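Long-range contacts in nitrite oxidoreductase subunit C (Kuenenia stuttgartiensis, PDB 7B04), which binds heme b and probably takes part in electron transfer within the nitrite oxidoreductase complex of an anammox bacterium: residues A135-L140 with I309-L314; G179-C184 with S226-R231. All blocks are in the same frame, centred on the assembly; numbering follows the deposited sequence.

Interaction 1 (A135-L140 with I309-L314); sequences ALMFPL and IQWHPL. With HEM (protoporphyrin IX containing Fe), chain B.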
loop_
_atom_site.group_PDB
_atom_site.type_symbol
_atom_site.label_atom_id
_atom_site.label_comp_id
_atom_site.label_asym_id
_atom_site.label_seq_id
_atom_site.Cartn_x
_atom_site.Cartn_y
_atom_site.Cartn_z
ATOM N N ALA C 135 8.528 -7.903 48.731
ATOM C CA ALA C 135 8.901 -6.589 49.228
ATOM C C ALA C 135 8.759 -6.517 50.739
ATOM O O ALA C 135 7.873 -7.139 51.332
ATOM C CB ALA C 135 8.065 -5.479 48.585
ATOM N N LEU C 136 9.650 -5.741 51.347
ATOM C CA LEU C 136 9.594 -5.407 52.759
ATOM C C LEU C 136 9.503 -3.896 52.897
ATOM O O LEU C 136 9.991 -3.150 52.042
ATOM C CB LEU C 136 10.824 -5.923 53.507
ATOM C CG LEU C 136 11.044 -7.434 53.478
ATOM C CD1 LEU C 136 12.402 -7.782 54.059
ATOM C CD2 LEU C 136 9.932 -8.149 54.231
ATOM N N MET C 137 8.861 -3.443 53.967
ATOM C CA MET C 137 8.669 -2.018 54.171
ATOM C C MET C 137 8.869 -1.695 55.639
ATOM O O MET C 137 8.546 -2.491 56.524
ATOM C CB MET C 137 7.305 -1.527 53.676
ATOM C CG MET C 137 6.114 -1.808 54.547
ATOM S SD MET C 137 4.684 -1.031 53.775
ATOM C CE MET C 137 3.523 -1.037 55.126
ATOM N N PHE C 138 9.428 -0.519 55.883
ATOM C CA PHE C 138 9.779 -0.085 57.216
ATOM C C PHE C 138 9.310 1.345 57.417
ATOM O O PHE C 138 9.383 2.160 56.489
ATOM C CB PHE C 138 11.298 -0.136 57.425
ATOM C CG PHE C 138 11.894 -1.491 57.231
ATOM C CD1 PHE C 138 12.051 -2.348 58.305
ATOM C CD2 PHE C 138 12.297 -1.913 55.975
ATOM C CE1 PHE C 138 12.602 -3.600 58.131
ATOM C CE2 PHE C 138 12.847 -3.164 55.795
ATOM C CZ PHE C 138 13.000 -4.010 56.874
ATOM N N PRO C 139 8.820 1.687 58.604
ATOM C CA PRO C 139 8.517 3.091 58.860
ATOM C C PRO C 139 9.830 3.838 58.960
ATOM O O PRO C 139 10.798 3.347 59.546
ATOM C CB PRO C 139 7.785 3.060 60.205
ATOM C CG PRO C 139 7.384 1.616 60.406
ATOM C CD PRO C 139 8.473 0.835 59.751
ATOM N N LEU C 140 9.868 5.027 58.376
ATOM C CA LEU C 140 11.079 5.825 58.415
ATOM C C LEU C 140 11.032 6.711 59.654
ATOM O O LEU C 140 10.058 7.441 59.869
ATOM C CB LEU C 140 11.234 6.613 57.114
ATOM C CG LEU C 140 12.037 7.901 56.985
ATOM C CD1 LEU C 140 13.508 7.604 57.158
ATOM C CD2 LEU C 140 11.790 8.456 55.596
ATOM N N ILE C 309 -1.456 -7.824 56.596
ATOM C CA ILE C 309 -2.374 -6.749 56.965
ATOM C C ILE C 309 -1.870 -5.929 58.138
ATOM O O ILE C 309 -2.408 -4.847 58.395
ATOM C CB ILE C 309 -3.789 -7.284 57.257
ATOM C CG1 ILE C 309 -3.771 -8.312 58.389
ATOM C CG2 ILE C 309 -4.399 -7.885 56.001
ATOM C CD1 ILE C 309 -5.153 -8.706 58.863
ATOM N N GLN C 310 -0.876 -6.420 58.877
ATOM C CA GLN C 310 -0.452 -5.800 60.121
ATOM C C GLN C 310 1.028 -5.458 60.086
ATOM O O GLN C 310 1.820 -6.119 59.409
ATOM C CB GLN C 310 -0.661 -6.744 61.305
ATOM C CG GLN C 310 -2.013 -7.409 61.386
ATOM C CD GLN C 310 -1.973 -8.652 62.254
ATOM O OE1 GLN C 310 -0.927 -9.007 62.798
ATOM N NE2 GLN C 310 -3.114 -9.316 62.393
ATOM N N TRP C 311 1.385 -4.388 60.795
ATOM C CA TRP C 311 2.784 -4.126 61.095
ATOM C C TRP C 311 3.330 -5.254 61.961
ATOM O O TRP C 311 2.643 -5.758 62.854
ATOM C CB TRP C 311 2.941 -2.784 61.808
ATOM C CG TRP C 311 2.807 -1.605 60.898
ATOM C CD1 TRP C 311 1.753 -0.742 60.821
ATOM C CD2 TRP C 311 3.762 -1.161 59.926
ATOM N NE1 TRP C 311 1.995 0.216 59.865
ATOM C CE2 TRP C 311 3.220 -0.021 59.300
ATOM C CE3 TRP C 311 5.022 -1.617 59.527
ATOM C CZ2 TRP C 311 3.896 0.670 58.297
ATOM C CZ3 TRP C 311 5.691 -0.930 58.529
ATOM C CH2 TRP C 311 5.128 0.202 57.927
ATOM N N HIS C 312 4.567 -5.646 61.707
ATOM C CA HIS C 312 5.149 -6.655 62.576
ATOM C C HIS C 312 6.322 -6.070 63.351
ATOM O O HIS C 312 7.142 -5.349 62.775
ATOM C CB HIS C 312 5.630 -7.868 61.771
ATOM C CG HIS C 312 4.526 -8.649 61.130
ATOM N ND1 HIS C 312 3.807 -9.612 61.804
ATOM C CD2 HIS C 312 4.016 -8.608 59.877
ATOM C CE1 HIS C 312 2.901 -10.131 60.993
ATOM N NE2 HIS C 312 3.007 -9.539 59.818
ATOM N N PRO C 313 6.435 -6.358 64.646
ATOM C CA PRO C 313 7.537 -5.788 65.426
ATOM C C PRO C 313 8.873 -6.377 65.005
ATOM O O PRO C 313 8.972 -7.537 64.600
ATOM C CB PRO C 313 7.194 -6.176 66.870
ATOM C CG PRO C 313 5.738 -6.488 66.848
ATOM C CD PRO C 313 5.482 -7.085 65.498
ATOM N N LEU C 314 9.909 -5.550 65.111
ATOM C CA LEU C 314 11.262 -5.944 64.751
ATOM C C LEU C 314 12.209 -5.440 65.825
ATOM O O LEU C 314 12.122 -4.276 66.221
ATOM C CB LEU C 314 11.651 -5.368 63.384
ATOM C CG LEU C 314 13.145 -5.326 63.081
ATOM C CD1 LEU C 314 13.576 -6.691 62.629
ATOM C CD2 LEU C 314 13.467 -4.292 62.019
HETATM C CHA HEM B . 2.188 -0.979 44.917
HETATM C CHB HEM B . -2.015 -0.827 47.380
HETATM C CHC HEM B . 0.304 -2.865 51.134
HETATM C CHD HEM B . 4.566 -2.860 48.732
HETATM C C1A HEM B . 0.888 -0.677 45.281
HETATM C C2A HEM B . -0.018 0.190 44.558
HETATM C C3A HEM B . -1.184 0.229 45.226
HETATM C C4A HEM B . -1.055 -0.596 46.411
HETATM C CMA HEM B . -2.456 1.014 44.834
HETATM C CAA HEM B . 0.334 0.892 43.227
HETATM C CBA HEM B . 0.347 2.406 43.388
HETATM C CGA HEM B . 1.731 2.854 43.763
HETATM O O1A HEM B . 1.853 3.813 44.567
HETATM O O2A HEM B . 2.706 2.236 43.265
HETATM C C1B HEM B . -1.780 -1.428 48.601
HETATM C C2B HEM B . -2.771 -1.804 49.590
HETATM C C3B HEM B . -2.129 -2.364 50.638
HETATM C C4B HEM B . -0.709 -2.372 50.330
HETATM C CMB HEM B . -4.282 -1.546 49.403
HETATM C CAB HEM B . -2.696 -2.951 51.957
HETATM C CBB HEM B . -3.994 -3.176 52.198
HETATM C C1C HEM B . 1.626 -3.090 50.789
HETATM C C2C HEM B . 2.593 -3.828 51.583
HETATM C C3C HEM B . 3.758 -3.836 50.928
HETATM C C4C HEM B . 3.593 -3.090 49.693
HETATM C CMC HEM B . 2.316 -4.504 52.946
HETATM C CAC HEM B . 5.063 -4.512 51.408
HETATM C CBC HEM B . 6.217 -3.842 51.456
HETATM C C1D HEM B . 4.267 -2.437 47.448
HETATM C C2D HEM B . 5.120 -2.538 46.276
HETATM C C3D HEM B . 4.466 -2.025 45.235
HETATM C C4D HEM B . 3.166 -1.571 45.694
HETATM C CMD HEM B . 6.545 -3.129 46.221
HETATM C CAD HEM B . 5.017 -1.933 43.795
HETATM C CBD HEM B . 4.486 -3.077 42.940
HETATM C CGD HEM B . 5.208 -3.097 41.617
HETATM O O1D HEM B . 4.972 -4.037 40.818
HETATM O O2D HEM B . 6.030 -2.181 41.358
HETATM N NA HEM B . 0.219 -1.126 46.403
HETATM N NB HEM B . -0.544 -1.790 49.089
HETATM N NC HEM B . 2.269 -2.648 49.640
HETATM N ND HEM B . 3.073 -1.841 47.051
HETATM FE FE HEM B . 1.172 -1.599 48.058
#

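Interaction 2 (G179-C184 with S226-R231); sequences GGIEEC and SLPRGR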
loop_
_atom_site.group_PDB
_atom_site.type_symbol
_atom_site.label_atom_id
_atom_site.label_comp_id
_atom_site.label_asym_id
_atom_site.label_seq_id
_atom_site.Cartn_x
_atom_site.Cartn_y
_atom_site.Cartn_z
ATOM N N GLY C 179 23.844 -7.443 28.506
ATOM C CA GLY C 179 23.857 -5.993 28.581
ATOM C C GLY C 179 23.317 -5.422 29.880
ATOM O O GLY C 179 23.102 -4.210 29.987
ATOM N N GLY C 180 23.115 -6.276 30.883
ATOM C CA GLY C 180 22.501 -5.860 32.126
ATOM C C GLY C 180 20.990 -5.799 32.091
ATOM O O GLY C 180 20.375 -5.453 33.109
ATOM N N ILE C 181 20.376 -6.120 30.956
ATOM C CA ILE C 181 18.925 -6.150 30.829
ATOM C C ILE C 181 18.573 -7.085 29.683
ATOM O O ILE C 181 19.218 -7.072 28.630
ATOM C CB ILE C 181 18.350 -4.728 30.622
ATOM C CG1 ILE C 181 16.821 -4.768 30.607
ATOM C CG2 ILE C 181 18.896 -4.095 29.346
ATOM C CD1 ILE C 181 16.176 -3.407 30.727
ATOM N N GLU C 182 17.561 -7.920 29.903
ATOM C CA GLU C 182 17.058 -8.783 28.845
ATOM C C GLU C 182 16.234 -7.963 27.863
ATOM O O GLU C 182 15.396 -7.151 28.268
ATOM C CB GLU C 182 16.214 -9.916 29.426
ATOM C CG GLU C 182 17.015 -11.021 30.092
ATOM C CD GLU C 182 16.133 -12.129 30.628
ATOM O OE1 GLU C 182 14.900 -11.940 30.665
ATOM O OE2 GLU C 182 16.672 -13.189 31.014
ATOM N N GLU C 183 16.472 -8.175 26.575
ATOM C CA GLU C 183 15.776 -7.472 25.509
ATOM C C GLU C 183 14.878 -8.444 24.746
ATOM O O GLU C 183 14.876 -9.653 24.996
ATOM C CB GLU C 183 16.776 -6.748 24.605
ATOM C CG GLU C 183 17.752 -5.882 25.399
ATOM C CD GLU C 183 18.364 -4.758 24.586
ATOM O OE1 GLU C 183 18.030 -4.636 23.389
ATOM O OE2 GLU C 183 19.176 -3.992 25.149
ATOM N N CYS C 184 14.107 -7.894 23.807
ATOM C CA CYS C 184 13.016 -8.646 23.188
ATOM C C CYS C 184 13.405 -9.986 22.565
ATOM O O CYS C 184 12.631 -10.944 22.729
ATOM C CB CYS C 184 12.324 -7.757 22.145
ATOM S SG CYS C 184 11.521 -6.311 22.861
ATOM N N SER C 226 13.466 0.540 32.946
ATOM C CA SER C 226 13.903 0.456 31.560
ATOM C C SER C 226 15.417 0.390 31.404
ATOM O O SER C 226 15.898 0.186 30.283
ATOM C CB SER C 226 13.366 1.655 30.774
ATOM O OG SER C 226 11.968 1.787 30.954
ATOM N N LEU C 227 16.173 0.548 32.483
ATOM C CA LEU C 227 17.624 0.614 32.431
ATOM C C LEU C 227 18.266 -0.623 33.050
ATOM O O LEU C 227 17.608 -1.396 33.753
ATOM C CB LEU C 227 18.135 1.862 33.165
ATOM C CG LEU C 227 17.734 3.233 32.621
ATOM C CD1 LEU C 227 18.294 4.331 33.509
ATOM C CD2 LEU C 227 18.216 3.404 31.190
ATOM N N PRO C 228 19.540 -0.872 32.751
ATOM C CA PRO C 228 20.300 -1.896 33.485
ATOM C C PRO C 228 20.743 -1.424 34.862
ATOM O O PRO C 228 21.838 -0.870 35.004
ATOM C CB PRO C 228 21.503 -2.166 32.570
ATOM C CG PRO C 228 21.082 -1.672 31.222
ATOM C CD PRO C 228 20.217 -0.485 31.502
ATOM N N ARG C 229 19.905 -1.629 35.883
ATOM C CA ARG C 229 20.179 -1.068 37.202
ATOM C C ARG C 229 21.403 -1.679 37.863
ATOM O O ARG C 229 21.934 -1.087 38.810
ATOM C CB ARG C 229 19.011 -1.310 38.170
ATOM C CG ARG C 229 17.686 -0.643 37.876
ATOM C CD ARG C 229 16.994 -1.285 36.706
ATOM N NE ARG C 229 17.128 -2.737 36.641
ATOM C CZ ARG C 229 16.630 -3.478 35.656
ATOM N NH1 ARG C 229 16.787 -4.794 35.661
ATOM N NH2 ARG C 229 15.979 -2.896 34.656
ATOM N N GLY C 230 21.854 -2.847 37.409
ATOM C CA GLY C 230 22.954 -3.503 38.091
ATOM C C GLY C 230 22.551 -3.887 39.492
ATOM O O GLY C 230 23.393 -3.931 40.397
ATOM N N ARG C 231 21.268 -4.180 39.688
ATOM C CA ARG C 231 20.701 -4.358 41.009
ATOM C C ARG C 231 19.496 -5.283 40.898
ATOM O O ARG C 231 18.884 -5.404 39.834
ATOM C CB ARG C 231 20.339 -2.969 41.554
ATOM C CG ARG C 231 19.523 -2.878 42.802
ATOM C CD ARG C 231 19.600 -1.450 43.320
ATOM N NE ARG C 231 20.662 -1.298 44.307
ATOM C CZ ARG C 231 21.820 -0.687 44.078
ATOM N NH1 ARG C 231 22.087 -0.184 42.879
ATOM N NH2 ARG C 231 22.723 -0.600 45.045
HETATM O O HOH W 1 20.979 -5.108 35.812
#

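Interaction 1 (A135-L140 with I309-L314)
Trp-311 puts its six-membered ring between Met-137 and Pro-139, while Leu-314 meets Phe-138 further along the same pair of strands. Read from its start, segment 135-140 first serves the heme: Ala-135 CB lies 3.7 Å from the heme methyl CMD, and the backbone of Leu-136 passes the vinyl carbon CBC. Met-137 then turns from cofactor to protein. Its CG stands between the backbone N and the carbonyl carbon (chi1 78°), and the chain runs extended from there, with CB 3.4 Å from heme CBC at one end and CE 3.5 Å from Trp-311 CH2 at the other. The sulfur makes an oblique Met-aromatic contact, SD lying 5.2 Å from the centroid of the six-membered ring of Trp-311, and the two side chains cross at roughly a right angle. Phe-138 starts out in the other direction, yet its ring edge reaches Leu-314, CE1 to CD2 4.0 Å; its ring also meets those of Trp-165 and Phe-111 and packs edge-to-face with Phe-281. Pro-139 approaches Trp-311 over a face, a CH-pi contact with CG 3.9 Å from the centroid of the six-membered ring and 26° off the normal. No hydrogen bond joins the segments, because strand 286-294 pairs with both strands and separates them. The indole NE1 is satisfied by Phe-151 O. The chemistry is thus almost wholly apolar: Met-137 bridges vinyl and indole, Trp-311 packs one layer behind the cofactor, and this pocket edge probably gains an apolar but polarisable lining.

Interaction 2 (G179-C184 with S226-R231)
Ile-181 and Pro-228 meet at an oblique angle, with the branch methyl CG2 of the isoleucine 3.8 Å from the proline CG. The longer arm of Ile-181 goes elsewhere. With CG1 trans to the backbone N (chi1 -175°) and the chain extended, CD1 is carried away from the proline ring, to the backbone of the other loop, 3.6 Å from Ser-226 O. CD1 also borders, obliquely, the guanidinium end of Arg-229, whose exact placing is doubtful. The arginine reaches this place through bends at chi2 and chi3 that fold it back along its own loop. The proline also meets backbone: its CG lies 3.5 Å from Gly-179 O, and Pro-228 CA makes a CA-H...O contact of 3.6 Å with Gly-180 O. That same carbonyl accepts a hydrogen bond from a water (2.8 Å from Gly-180 O), which in turn accepts from the backbone N of Gly-230. This bridge stands in for a direct hydrogen bond, of which the two loops have none. Pro-228 is the centre of an inverse gamma turn, and Gly-180, at a positive phi of 82°, brings its CA close to that turn. Nitrite oxidoreductase subunit B touches the same region: its Thr-229 O accepts from Ser-226 OG, and its Arg-230 packs on Ile-181. Within the chain, helix 169-175 ties the contact to the fold, through an Asp-174 salt bridge to Arg-229 NH1 and a cation-pi contact of Arg-229 with Trp-171; segment 226-231 then leads into strand 233-238.

In the fold
The two contacts lie on opposite sides of the chain's centre, with their own centres about 29 Å apart and nearest atoms about 13 Å apart. Along the sequence, 135-140 comes first, then 179-184 and 226-231, and 309-314 last, so both halves of interaction 2 fall between those of interaction 1. Interaction 1 joins strands 133-139 and 306-316 in the buried beta framework beside the heme; interaction 2 joins two loops at the surface, in the long excursion of loops and short helices between strands 162-168 and 233-238. These two strands pair with each other, and 162-168 also pairs with 133-139, which links the excursion to the heme-bearing framework. One contact thus lines the cofactor pocket, the other shapes a surface that meets subunit B.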